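Putative methyltransferase (Emericella variicolor, PDB 7DMB) probably transfers methyl groups from S-adenosyl-L-methionine as a trans-acting enzyme of calbistrin biosynthesis, and binds the by-product S-adenosyl-L-homocysteine. Local coordinates at residues 35-40 with 194-199; 203-208 with 299-304; 220-223 with 227-230; 293-298 with 347-352. One frame throughout, in Å; residues are numbered along the deposited sequence.

Interaction 1 (35-40 with 194-199); sequences QWTPDS and GRTNPG
The loop joining the two antiparallel strands 31-32 and 43-44 packs through Trp36 and Thr37 on Thr196 and Asn197, where helix 187-196 comes to its C-terminal end. The meeting is apolar. The methyl CG2 of Thr196 touches CB of Trp36 at 3.9 Å and lies equally far from OG1 of Thr37. A torsion explains why the methyl does this work: with chi1 at -54°, CG2 stands opposite the backbone N, while OG1 turns back to bond the carbonyl of Leu192 in its own helix. Trp36 CE3 is 3.8 Å from CB of Asn197, and the ring and amide planes are nearly perpendicular. The indole NE1 is engaged elsewhere, giving a hydrogen bond to the carbonyl of Lys305, which probably helps to fix the rotation of the ring. Thr37 also opens a type I beta turn that closes at Ser40, and its OG1 gives a weak bond to Asp39 OD2. Asn197, the first non-helical residue, folds the chain after the helix into an Asx turn: its OD1 accepts the backbone N of Gly199 at 3.1 Å, from a donor well above the carbonyl plane.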
loop_
_atom_site.group_PDB
_atom_site.type_symbol
_atom_site.label_atom_id
_atom_site.label_comp_id
_atom_site.label_asym_id
_atom_site.label_seq_id
_atom_site.Cartn_x
_atom_site.Cartn_y
_atom_site.Cartn_z
ATOM N N GLN A 35 14.205 6.277 21.786
ATOM C CA GLN A 35 14.125 6.418 23.248
ATOM C C GLN A 35 13.880 5.075 23.951
ATOM O O GLN A 35 13.100 4.984 24.900
ATOM C CB GLN A 35 13.056 7.448 23.633
ATOM C CG GLN A 35 13.419 8.893 23.262
ATOM C CD GLN A 35 12.248 9.848 23.402
ATOM O OE1 GLN A 35 11.300 9.582 24.138
ATOM N NE2 GLN A 35 12.307 10.972 22.687
ATOM N N TRP A 36 14.542 4.021 23.476
ATOM C CA TRP A 36 14.452 2.697 24.095
ATOM C C TRP A 36 15.623 2.387 25.021
ATOM O O TRP A 36 15.546 1.439 25.811
ATOM C CB TRP A 36 14.382 1.611 23.013
ATOM C CG TRP A 36 13.058 1.525 22.275
ATOM C CD1 TRP A 36 11.870 2.105 22.631
ATOM C CD2 TRP A 36 12.804 0.813 21.058
ATOM N NE1 TRP A 36 10.896 1.795 21.716
ATOM C CE2 TRP A 36 11.443 1.007 20.737
ATOM C CE3 TRP A 36 13.596 0.028 20.210
ATOM C CZ2 TRP A 36 10.857 0.447 19.603
ATOM C CZ3 TRP A 36 13.015 -0.532 19.090
ATOM C CH2 TRP A 36 11.653 -0.322 18.797
ATOM N N THR A 37 16.705 3.137 24.910
ATOM C CA THR A 37 17.892 3.013 25.739
ATOM C C THR A 37 18.335 4.426 26.071
ATOM O O THR A 37 17.923 5.381 25.403
ATOM C CB THR A 37 19.016 2.266 25.009
ATOM O OG1 THR A 37 19.243 2.893 23.741
ATOM C CG2 THR A 37 18.651 0.806 24.797
ATOM N N PRO A 38 19.167 4.602 27.099
ATOM C CA PRO A 38 19.745 5.935 27.324
ATOM C C PRO A 38 20.605 6.400 26.158
ATOM O O PRO A 38 20.864 7.605 26.040
ATOM C CB PRO A 38 20.567 5.760 28.609
ATOM C CG PRO A 38 20.792 4.291 28.740
ATOM C CD PRO A 38 19.596 3.629 28.120
ATOM N N ASP A 39 21.019 5.478 25.275
ATOM C CA ASP A 39 21.831 5.758 24.092
ATOM C C ASP A 39 21.195 6.755 23.126
ATOM O O ASP A 39 21.880 7.204 22.197
ATOM C CB ASP A 39 22.101 4.479 23.278
ATOM C CG ASP A 39 22.504 3.273 24.126
ATOM O OD1 ASP A 39 23.077 3.455 25.225
ATOM O OD2 ASP A 39 22.247 2.131 23.676
ATOM N N SER A 40 19.919 7.100 23.296
ATOM C CA SER A 40 19.123 7.574 22.166
ATOM C C SER A 40 19.498 8.994 21.759
ATOM O O SER A 40 19.410 9.933 22.560
ATOM C CB SER A 40 17.631 7.504 22.496
ATOM O OG SER A 40 16.847 7.558 21.309
ATOM N N GLY A 194 16.231 -2.829 15.503
ATOM C CA GLY A 194 16.736 -4.140 15.881
ATOM C C GLY A 194 18.083 -4.085 16.582
ATOM O O GLY A 194 18.312 -4.793 17.567
ATOM N N ARG A 195 18.996 -3.251 16.090
ATOM C CA ARG A 195 20.234 -3.064 16.830
ATOM C C ARG A 195 19.983 -2.431 18.196
ATOM O O ARG A 195 20.750 -2.678 19.139
ATOM C CB ARG A 195 21.208 -2.222 16.014
ATOM C CG ARG A 195 21.876 -2.999 14.875
ATOM C CD ARG A 195 22.867 -2.121 14.135
ATOM N NE ARG A 195 22.195 -1.017 13.457
ATOM C CZ ARG A 195 22.158 0.237 13.902
ATOM N NH1 ARG A 195 22.759 0.558 15.041
ATOM N NH2 ARG A 195 21.525 1.168 13.201
ATOM N N THR A 196 18.915 -1.624 18.331
ATOM C CA THR A 196 18.611 -0.984 19.612
ATOM C C THR A 196 17.915 -1.947 20.566
ATOM O O THR A 196 18.197 -1.948 21.770
ATOM C CB THR A 196 17.728 0.255 19.423
ATOM O OG1 THR A 196 18.325 1.164 18.482
ATOM C CG2 THR A 196 17.524 0.958 20.767
ATOM N N ASN A 197 16.979 -2.745 20.052
ATOM C CA ASN A 197 16.324 -3.809 20.812
ATOM C C ASN A 197 16.507 -5.106 20.032
ATOM O O ASN A 197 15.672 -5.447 19.178
ATOM C CB ASN A 197 14.846 -3.512 21.052
ATOM C CG ASN A 197 14.153 -4.608 21.875
ATOM O OD1 ASN A 197 14.793 -5.581 22.323
ATOM N ND2 ASN A 197 12.837 -4.462 22.064
ATOM N N PRO A 198 17.572 -5.869 20.308
ATOM C CA PRO A 198 17.820 -7.109 19.545
ATOM C C PRO A 198 16.829 -8.217 19.845
ATOM O O PRO A 198 16.869 -9.260 19.166
ATOM C CB PRO A 198 19.252 -7.508 19.950
ATOM C CG PRO A 198 19.785 -6.355 20.781
ATOM C CD PRO A 198 18.615 -5.601 21.311
ATOM N N GLY A 199 15.935 -8.019 20.812
ATOM C CA GLY A 199 14.866 -8.961 21.085
ATOM C C GLY A 199 13.508 -8.445 20.643
ATOM O O GLY A 199 12.473 -8.797 21.226
#

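Interaction 2 (203-208 with 299-304); sequences LEIGAG and RTLLQP. With SAH (S-adenosyl-L-homocysteine), chain C.
Leucine torsions of two kinds bring Leu203 and Leu301 together. In Leu203, on strand 200-205, CG lies opposite the backbone N (chi1 -173°); in Leu301, near the C-terminal end of helix 291-301, it lies opposite the carbonyl carbon (chi1 -70°). The side chains then cross at about a right angle, and one methyl meets another, CD2 of Leu203 standing 4.1 Å from CD1 of Leu301. CD1 of Leu301 also faces CD1 of Ile205, more loosely, at 4.4 Å. Ile205 looks both ways: its CG1 branch (chi1 -51°) carries CD1 to the helix, whereas CG2 reaches the adenine of S-adenosyl-L-homocysteine, 4.0 Å from C2. Ile262, a binding-site residue, also touches the Ile205 side chain.

The chain then runs into a glycine-rich loop, Gly206-Ala207-Gly208, consistent with the GxGxxG motif of Rossmann-type cofactor sites. The amino N of the bound S-adenosyl-L-homocysteine donates to Gly206 O at 2.9 Å and, weakly, to Ala207 O at 3.4 Å. Gly208 lets its bare CA come within 3.3 Å of the ribose O3'. Asp236, Thr209, Asp261, Ile262, Gly211 and Ser282 complete the polar grip on the ligand. The chemistry is thus divided by position: between the two segments, methyl groups make the contact in the buried interior, while backbone carbonyls of the loop take the amino group, whose probable positive charge suits such electron-rich partners.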
loop_
_atom_site.group_PDB
_atom_site.type_symbol
_atom_site.label_atom_id
_atom_site.label_comp_id
_atom_site.label_asym_id
_atom_site.label_seq_id
_atom_site.Cartn_x
_atom_site.Cartn_y
_atom_site.Cartn_z
ATOM N N LEU A 203 4.848 -7.237 15.301
ATOM C CA LEU A 203 3.619 -7.762 14.730
ATOM C C LEU A 203 3.326 -6.975 13.464
ATOM O O LEU A 203 3.373 -5.741 13.482
ATOM C CB LEU A 203 2.450 -7.654 15.712
ATOM C CG LEU A 203 1.132 -8.327 15.301
ATOM C CD1 LEU A 203 0.508 -9.067 16.485
ATOM C CD2 LEU A 203 0.171 -7.307 14.741
ATOM N N GLU A 204 3.034 -7.663 12.364
ATOM C CA GLU A 204 2.614 -6.967 11.144
ATOM C C GLU A 204 1.124 -7.209 10.883
ATOM O O GLU A 204 0.676 -8.364 10.813
ATOM C CB GLU A 204 3.450 -7.385 9.934
ATOM C CG GLU A 204 2.950 -6.768 8.633
ATOM C CD GLU A 204 3.866 -7.070 7.489
ATOM O OE1 GLU A 204 4.863 -7.794 7.724
ATOM O OE2 GLU A 204 3.596 -6.594 6.362
ATOM N N ILE A 205 0.363 -6.109 10.774
ATOM C CA ILE A 205 -1.048 -6.133 10.395
ATOM C C ILE A 205 -1.153 -6.345 8.890
ATOM O O ILE A 205 -0.366 -5.781 8.121
ATOM C CB ILE A 205 -1.752 -4.810 10.784
ATOM C CG1 ILE A 205 -1.500 -4.435 12.246
ATOM C CG2 ILE A 205 -3.263 -4.872 10.475
ATOM C CD1 ILE A 205 -2.194 -5.335 13.194
ATOM N N GLY A 206 -2.148 -7.125 8.466
ATOM C CA GLY A 206 -2.483 -7.310 7.060
ATOM C C GLY A 206 -1.297 -7.517 6.139
ATOM O O GLY A 206 -1.195 -6.878 5.095
ATOM N N ALA A 207 -0.369 -8.377 6.554
ATOM C CA ALA A 207 0.878 -8.570 5.827
ATOM C C ALA A 207 0.650 -9.139 4.428
ATOM O O ALA A 207 1.494 -8.947 3.543
ATOM C CB ALA A 207 1.782 -9.492 6.629
ATOM N N GLY A 208 -0.449 -9.850 4.237
ATOM C CA GLY A 208 -0.895 -10.264 2.918
ATOM C C GLY A 208 0.099 -11.145 2.204
ATOM O O GLY A 208 0.479 -12.211 2.691
ATOM N N ARG A 299 -2.714 0.531 19.150
ATOM C CA ARG A 299 -2.094 0.992 20.392
ATOM C C ARG A 299 -2.242 -0.040 21.505
ATOM O O ARG A 299 -1.323 -0.233 22.316
ATOM C CB ARG A 299 -2.706 2.324 20.835
ATOM C CG ARG A 299 -2.082 2.874 22.131
ATOM C CD ARG A 299 -3.070 3.711 22.914
ATOM N NE ARG A 299 -2.440 4.845 23.590
ATOM C CZ ARG A 299 -2.132 4.872 24.886
ATOM N NH1 ARG A 299 -2.380 3.812 25.655
ATOM N NH2 ARG A 299 -1.562 5.952 25.410
ATOM N N THR A 300 -3.400 -0.700 21.566
ATOM C CA THR A 300 -3.608 -1.765 22.545
ATOM C C THR A 300 -2.498 -2.808 22.478
ATOM O O THR A 300 -2.038 -3.303 23.514
ATOM C CB THR A 300 -4.983 -2.408 22.320
ATOM O OG1 THR A 300 -6.000 -1.471 22.690
ATOM C CG2 THR A 300 -5.152 -3.677 23.133
ATOM N N LEU A 301 -2.030 -3.129 21.262
ATOM C CA LEU A 301 -0.985 -4.135 21.089
ATOM C C LEU A 301 0.394 -3.646 21.526
ATOM O O LEU A 301 1.254 -4.477 21.859
ATOM C CB LEU A 301 -0.932 -4.592 19.624
ATOM C CG LEU A 301 -2.109 -5.435 19.129
ATOM C CD1 LEU A 301 -2.177 -5.472 17.611
ATOM C CD2 LEU A 301 -2.021 -6.862 19.689
ATOM N N LEU A 302 0.628 -2.335 21.544
ATOM C CA LEU A 302 1.977 -1.804 21.738
ATOM C C LEU A 302 2.330 -1.605 23.212
ATOM O O LEU A 302 1.488 -1.206 24.020
ATOM C CB LEU A 302 2.115 -0.477 20.995
ATOM C CG LEU A 302 2.186 -0.666 19.477
ATOM C CD1 LEU A 302 1.934 0.649 18.722
ATOM C CD2 LEU A 302 3.553 -1.274 19.117
ATOM N N GLN A 303 3.594 -1.875 23.550
ATOM C CA GLN A 303 4.126 -1.558 24.867
ATOM C C GLN A 303 4.175 -0.031 25.020
ATOM O O GLN A 303 4.025 0.694 24.040
ATOM C CB GLN A 303 5.489 -2.204 25.085
ATOM C CG GLN A 303 6.609 -1.665 24.221
ATOM C CD GLN A 303 7.756 -1.101 25.026
ATOM O OE1 GLN A 303 7.562 -0.442 26.059
ATOM N NE2 GLN A 303 8.977 -1.349 24.555
ATOM N N PRO A 304 4.316 0.494 26.245
ATOM C CA PRO A 304 4.152 1.958 26.430
ATOM C C PRO A 304 5.142 2.795 25.637
ATOM O O PRO A 304 4.826 3.944 25.309
ATOM C CB PRO A 304 4.317 2.157 27.950
ATOM C CG PRO A 304 4.846 0.853 28.493
ATOM C CD PRO A 304 4.500 -0.222 27.519
HETATM N N SAH C . 0.549 -5.761 3.051
HETATM C CA SAH C . -0.038 -6.182 1.748
HETATM C CB SAH C . -0.371 -4.980 0.857
HETATM C CG SAH C . -1.693 -4.332 1.209
HETATM S SD SAH C . -3.152 -5.338 0.796
HETATM C C SAH C . 0.946 -7.106 1.026
HETATM O O SAH C . 0.455 -8.103 0.458
HETATM O OXT SAH C . 2.163 -6.808 1.085
HETATM C "C5'" SAH C . -4.121 -5.180 2.318
HETATM C "C4'" SAH C . -4.021 -6.415 3.188
HETATM O "O4'" SAH C . -4.660 -6.145 4.460
HETATM C "C3'" SAH C . -4.719 -7.645 2.602
HETATM O "O3'" SAH C . -3.854 -8.768 2.700
HETATM C "C2'" SAH C . -5.984 -7.771 3.459
HETATM O "O2'" SAH C . -6.463 -9.089 3.619
HETATM C "C1'" SAH C . -5.520 -7.206 4.794
HETATM N N9 SAH C . -6.614 -6.665 5.593
HETATM C C8 SAH C . -7.735 -6.048 5.098
HETATM N N7 SAH C . -8.562 -5.642 6.028
HETATM C C5 SAH C . -7.958 -6.026 7.214
HETATM C C6 SAH C . -8.346 -5.882 8.561
HETATM N N6 SAH C . -9.479 -5.301 8.941
HETATM N N1 SAH C . -7.510 -6.376 9.508
HETATM C C2 SAH C . -6.373 -6.963 9.113
HETATM N N3 SAH C . -5.905 -7.150 7.882
HETATM C C4 SAH C . -6.752 -6.656 6.961
#

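Interaction 3 (220-223 with 227-230); sequences LNPD and QLYS
The side chain of Leu220, at the end of helix 211-220, crosses Tyr229 at about a right angle, meeting the CD2 side of its ring. Leu220 CB sits 3.7 Å from Tyr229 CD2 and somewhat farther from CE2 of that ring; Leu220 CG is near Tyr229 CD2 again; the tip CD1 of Leu220 is 3.7 Å from CD2 of Tyr229 and close to Tyr229 CG. The other tip, CD2 of Leu220, turns to the carbonyl O of Leu228 at 3.9 Å. Next along, Asn221 rests its OD1 3.5 Å from CG of Gln227, while its ND2 bonds back to the carbonyl of Phe217. Pro222 covers the leucine beyond, CD to CG of Leu228 at 4.0 Å. This is the short loop from helix to strand in a beta-alpha-beta unit, leading into strand 229-236. Tyr229 OH bonds the backbone O of Asp253, Gln227 NE2 its carboxylate OD2. One hydrogen bond joins the two segments: Leu228 N donates to Leu220 O at 2.8 Å, in the carbonyl plane. The helix-end carbonyl of Leu220 is thereby satisfied by a nearly straight main-chain bond (173°), with Leu228 CB and CG packed beside the same oxygen.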
loop_
_atom_site.group_PDB
_atom_site.type_symbol
_atom_site.label_atom_id
_atom_site.label_comp_id
_atom_site.label_asym_id
_atom_site.label_seq_id
_atom_site.Cartn_x
_atom_site.Cartn_y
_atom_site.Cartn_z
ATOM N N LEU A 220 16.073 -6.871 9.718
ATOM C CA LEU A 220 16.205 -7.624 10.955
ATOM C C LEU A 220 17.247 -8.729 10.869
ATOM O O LEU A 220 17.577 -9.320 11.899
ATOM C CB LEU A 220 14.860 -8.239 11.357
ATOM C CG LEU A 220 13.716 -7.312 11.781
ATOM C CD1 LEU A 220 12.467 -8.140 12.050
ATOM C CD2 LEU A 220 14.080 -6.456 12.990
ATOM N N ASN A 221 17.752 -9.038 9.675
ATOM C CA ASN A 221 18.754 -10.086 9.478
ATOM C C ASN A 221 19.918 -9.504 8.686
ATOM O O ASN A 221 20.084 -9.786 7.493
ATOM C CB ASN A 221 18.156 -11.302 8.770
ATOM C CG ASN A 221 17.016 -11.924 9.547
ATOM O OD1 ASN A 221 17.167 -12.974 10.174
ATOM N ND2 ASN A 221 15.853 -11.269 9.517
ATOM N N PRO A 222 20.745 -8.673 9.327
ATOM C CA PRO A 222 21.822 -8.010 8.575
ATOM C C PRO A 222 22.925 -8.967 8.141
ATOM O O PRO A 222 23.449 -8.840 7.029
ATOM C CB PRO A 222 22.326 -6.954 9.570
ATOM C CG PRO A 222 22.103 -7.580 10.906
ATOM C CD PRO A 222 20.842 -8.420 10.777
ATOM N N ASP A 223 23.294 -9.924 8.989
ATOM C CA ASP A 223 24.341 -10.886 8.673
ATOM C C ASP A 223 23.857 -12.289 9.012
ATOM O O ASP A 223 22.949 -12.475 9.829
ATOM C CB ASP A 223 25.636 -10.570 9.432
ATOM C CG ASP A 223 25.936 -9.079 9.485
ATOM O OD1 ASP A 223 26.212 -8.563 10.591
ATOM O OD2 ASP A 223 25.899 -8.422 8.418
ATOM N N GLN A 227 20.003 -12.251 14.183
ATOM C CA GLN A 227 18.564 -12.010 14.071
ATOM C C GLN A 227 18.173 -10.988 15.128
ATOM O O GLN A 227 18.230 -11.278 16.328
ATOM C CB GLN A 227 17.778 -13.312 14.225
ATOM C CG GLN A 227 18.221 -14.354 13.180
ATOM C CD GLN A 227 17.431 -15.643 13.253
ATOM O OE1 GLN A 227 16.408 -15.716 13.936
ATOM N NE2 GLN A 227 17.894 -16.665 12.540
ATOM N N LEU A 228 17.798 -9.784 14.681
ATOM C CA LEU A 228 17.610 -8.662 15.598
ATOM C C LEU A 228 16.185 -8.578 16.132
ATOM O O LEU A 228 15.673 -7.485 16.389
ATOM C CB LEU A 228 17.989 -7.341 14.924
ATOM C CG LEU A 228 19.390 -7.251 14.327
ATOM C CD1 LEU A 228 19.663 -5.858 13.751
ATOM C CD2 LEU A 228 20.427 -7.631 15.382
ATOM N N TYR A 229 15.548 -9.725 16.318
ATOM C CA TYR A 229 14.195 -9.784 16.833
ATOM C C TYR A 229 14.051 -11.087 17.595
ATOM O O TYR A 229 14.761 -12.054 17.321
ATOM C CB TYR A 229 13.150 -9.709 15.705
ATOM C CG TYR A 229 13.197 -10.861 14.713
ATOM C CD1 TYR A 229 12.217 -11.850 14.718
ATOM C CD2 TYR A 229 14.224 -10.960 13.778
ATOM C CE1 TYR A 229 12.266 -12.904 13.825
ATOM C CE2 TYR A 229 14.265 -11.998 12.870
ATOM C CZ TYR A 229 13.285 -12.967 12.901
ATOM O OH TYR A 229 13.344 -14.000 12.006
ATOM N N SER A 230 13.133 -11.101 18.557
ATOM C CA SER A 230 12.803 -12.332 19.258
ATOM C C SER A 230 11.641 -13.062 18.607
ATOM O O SER A 230 11.576 -14.295 18.661
ATOM C CB SER A 230 12.482 -12.036 20.738
ATOM O OG SER A 230 11.377 -11.146 20.874
#

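Interaction 4 (293-298 with 347-352); sequences ETLKNV and AEWDRR
The indole of Trp349, on helix 346-355, receives Leu295 of helix 291-301 at its edge: the methyl CD1 of Leu295 lies near the ring plane, 4.2 Å from CZ3 of Trp349. The six-membered ring thus presents its rim to the leucine, and Leu291, on the helix of Leu295, touches the indole as well. The second flat group, the guanidinium of Arg352, has the carboxylate carbon of Glu348 at its edge and in its plane. There Arg352 NE donates to Glu348 OE1 at 3.1 Å, using the anti lone pair of that oxygen, with OE1 itself tilted slightly from the guanidinium plane. Glu348 OE1 also has a long ion pair with Arg351, and Arg352 NH1 forms a salt bridge to Asp336; these charges probably hold the Arg352 side chain extended, directed away from the leucine.

What Leu295 meets of Arg352 is therefore its base: Leu295 CD1 is 4.1 Å from CB of Arg352 and 3.9 Å from its backbone O. A chi1 of -69°, with CG opposite the carbonyl carbon, sends the leucine branch into this notch between the tryptophan rim and the arginine backbone. On the sheet side, Leu295 packs on Leu308 and Phe358, while Trp349 touches Asn310 and Glu312 of strand 306-313. Two helices side by side over the same face of a central sheet, whose strand order is 3-2-1-4-5-7-6, are characteristic of class I S-adenosylmethionine-dependent methyltransferases.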
loop_
_atom_site.group_PDB
_atom_site.type_symbol
_atom_site.label_atom_id
_atom_site.label_comp_id
_atom_site.label_asym_id
_atom_site.label_seq_id
_atom_site.Cartn_x
_atom_site.Cartn_y
_atom_site.Cartn_z
ATOM N N GLU A 293 -10.609 3.960 15.527
ATOM C CA GLU A 293 -10.778 2.690 16.228
ATOM C C GLU A 293 -9.683 1.708 15.842
ATOM O O GLU A 293 -9.162 0.970 16.692
ATOM C CB GLU A 293 -12.157 2.110 15.926
ATOM C CG GLU A 293 -13.225 2.480 16.950
ATOM C CD GLU A 293 -14.585 1.915 16.580
ATOM O OE1 GLU A 293 -14.622 0.775 16.069
ATOM O OE2 GLU A 293 -15.611 2.601 16.797
ATOM N N THR A 294 -9.302 1.714 14.565
ATOM C CA THR A 294 -8.192 0.895 14.090
ATOM C C THR A 294 -6.891 1.271 14.779
ATOM O O THR A 294 -6.131 0.399 15.224
ATOM C CB THR A 294 -8.043 1.056 12.586
ATOM O OG1 THR A 294 -9.073 0.303 11.947
ATOM C CG2 THR A 294 -6.649 0.586 12.121
ATOM N N LEU A 295 -6.602 2.570 14.855
ATOM C CA LEU A 295 -5.365 2.976 15.507
ATOM C C LEU A 295 -5.398 2.700 17.019
ATOM O O LEU A 295 -4.369 2.327 17.595
ATOM C CB LEU A 295 -5.081 4.449 15.175
ATOM C CG LEU A 295 -4.708 4.719 13.701
ATOM C CD1 LEU A 295 -4.886 6.170 13.279
ATOM C CD2 LEU A 295 -3.281 4.282 13.391
ATOM N N LYS A 296 -6.564 2.822 17.672
ATOM C CA LYS A 296 -6.660 2.436 19.083
ATOM C C LYS A 296 -6.407 0.945 19.274
ATOM O O LYS A 296 -5.869 0.528 20.314
ATOM C CB LYS A 296 -8.033 2.794 19.661
ATOM C CG LYS A 296 -8.330 4.299 19.779
ATOM C CD LYS A 296 -9.765 4.562 20.287
ATOM C CE LYS A 296 -10.006 6.052 20.527
ATOM N NZ LYS A 296 -11.274 6.323 21.253
ATOM N N ASN A 297 -6.789 0.126 18.296
ATOM C CA ASN A 297 -6.505 -1.301 18.400
ATOM C C ASN A 297 -5.024 -1.582 18.177
ATOM O O ASN A 297 -4.464 -2.476 18.826
ATOM C CB ASN A 297 -7.373 -2.090 17.421
ATOM C CG ASN A 297 -8.837 -2.132 17.844
ATOM O OD1 ASN A 297 -9.162 -2.021 19.036
ATOM N ND2 ASN A 297 -9.732 -2.274 16.869
ATOM N N VAL A 298 -4.363 -0.809 17.306
ATOM C CA VAL A 298 -2.910 -0.928 17.189
ATOM C C VAL A 298 -2.233 -0.537 18.502
ATOM O O VAL A 298 -1.274 -1.183 18.937
ATOM C CB VAL A 298 -2.388 -0.085 16.012
ATOM C CG1 VAL A 298 -0.866 -0.047 16.028
ATOM C CG2 VAL A 298 -2.879 -0.645 14.687
ATOM N N ALA A 347 -0.678 14.423 6.975
ATOM C CA ALA A 347 -1.295 15.377 7.896
ATOM C C ALA A 347 -2.591 14.818 8.465
ATOM O O ALA A 347 -2.909 15.032 9.642
ATOM C CB ALA A 347 -1.556 16.718 7.200
ATOM N N GLU A 348 -3.338 14.067 7.654
ATOM C CA GLU A 348 -4.568 13.473 8.165
ATOM C C GLU A 348 -4.268 12.311 9.106
ATOM O O GLU A 348 -4.927 12.171 10.145
ATOM C CB GLU A 348 -5.466 13.031 7.011
ATOM C CG GLU A 348 -6.955 12.837 7.393
ATOM C CD GLU A 348 -7.514 13.900 8.360
ATOM O OE1 GLU A 348 -8.251 13.520 9.309
ATOM O OE2 GLU A 348 -7.234 15.107 8.162
ATOM N N TRP A 349 -3.276 11.474 8.775
ATOM C CA TRP A 349 -2.873 10.414 9.701
ATOM C C TRP A 349 -2.479 11.005 11.051
ATOM O O TRP A 349 -2.966 10.566 12.093
ATOM C CB TRP A 349 -1.731 9.588 9.111
ATOM C CG TRP A 349 -2.185 8.617 8.046
ATOM C CD1 TRP A 349 -2.003 8.736 6.689
ATOM C CD2 TRP A 349 -2.909 7.397 8.249
ATOM N NE1 TRP A 349 -2.566 7.660 6.041
ATOM C CE2 TRP A 349 -3.122 6.817 6.970
ATOM C CE3 TRP A 349 -3.403 6.738 9.384
ATOM C CZ2 TRP A 349 -3.827 5.620 6.792
ATOM C CZ3 TRP A 349 -4.084 5.533 9.213
ATOM C CH2 TRP A 349 -4.299 4.993 7.921
ATOM N N ASP A 350 -1.636 12.041 11.035
ATOM C CA ASP A 350 -1.245 12.745 12.256
ATOM C C ASP A 350 -2.455 13.114 13.107
ATOM O O ASP A 350 -2.497 12.817 14.305
ATOM C CB ASP A 350 -0.438 13.989 11.887
ATOM C CG ASP A 350 -0.046 14.815 13.102
ATOM O OD1 ASP A 350 0.705 14.295 13.965
ATOM O OD2 ASP A 350 -0.483 15.991 13.180
ATOM N N ARG A 351 -3.457 13.756 12.495
ATOM C CA ARG A 351 -4.704 14.073 13.192
ATOM C C ARG A 351 -5.290 12.848 13.880
ATOM O O ARG A 351 -5.664 12.891 15.057
ATOM C CB ARG A 351 -5.731 14.633 12.198
ATOM C CG ARG A 351 -5.539 16.085 11.783
ATOM C CD ARG A 351 -6.826 16.599 11.171
ATOM N NE ARG A 351 -7.942 16.490 12.117
ATOM C CZ ARG A 351 -9.233 16.534 11.788
ATOM N NH1 ARG A 351 -9.597 16.681 10.519
ATOM N NH2 ARG A 351 -10.163 16.440 12.736
ATOM N N ARG A 352 -5.399 11.745 13.149
ATOM C CA ARG A 352 -6.131 10.622 13.703
ATOM C C ARG A 352 -5.281 9.815 14.669
ATOM O O ARG A 352 -5.825 9.192 15.586
ATOM C CB ARG A 352 -6.673 9.763 12.572
ATOM C CG ARG A 352 -7.886 10.414 11.944
ATOM C CD ARG A 352 -8.292 9.703 10.722
ATOM N NE ARG A 352 -8.996 10.568 9.787
ATOM C CZ ARG A 352 -10.213 10.310 9.345
ATOM N NH1 ARG A 352 -10.855 9.233 9.789
ATOM N NH2 ARG A 352 -10.783 11.116 8.470
#

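Interactions 2 and 4 are buried and share helix 291-301, which turns Leu301 to strand 200-205 and Leu295 to helix 346-355; both are mainly apolar, but interaction 2 continues into the cofactor loop, and interaction 4 has a salt-bridge network beside it. Interaction 1 is a surface contact and interaction 3 is partly buried. These two touch: Gly199 O and Ser230 OG are 2.6 Å apart, a probable hydrogen bond, and Leu228 packs on Gly194 and Arg195. The chemistry thus shifts from methyl packing inside to mixed polar and apolar contacts at the loops; a hydrogen bond joins the two segments only in interaction 3. Interactions 2 and 3 reach neighbouring strands of the central sheet.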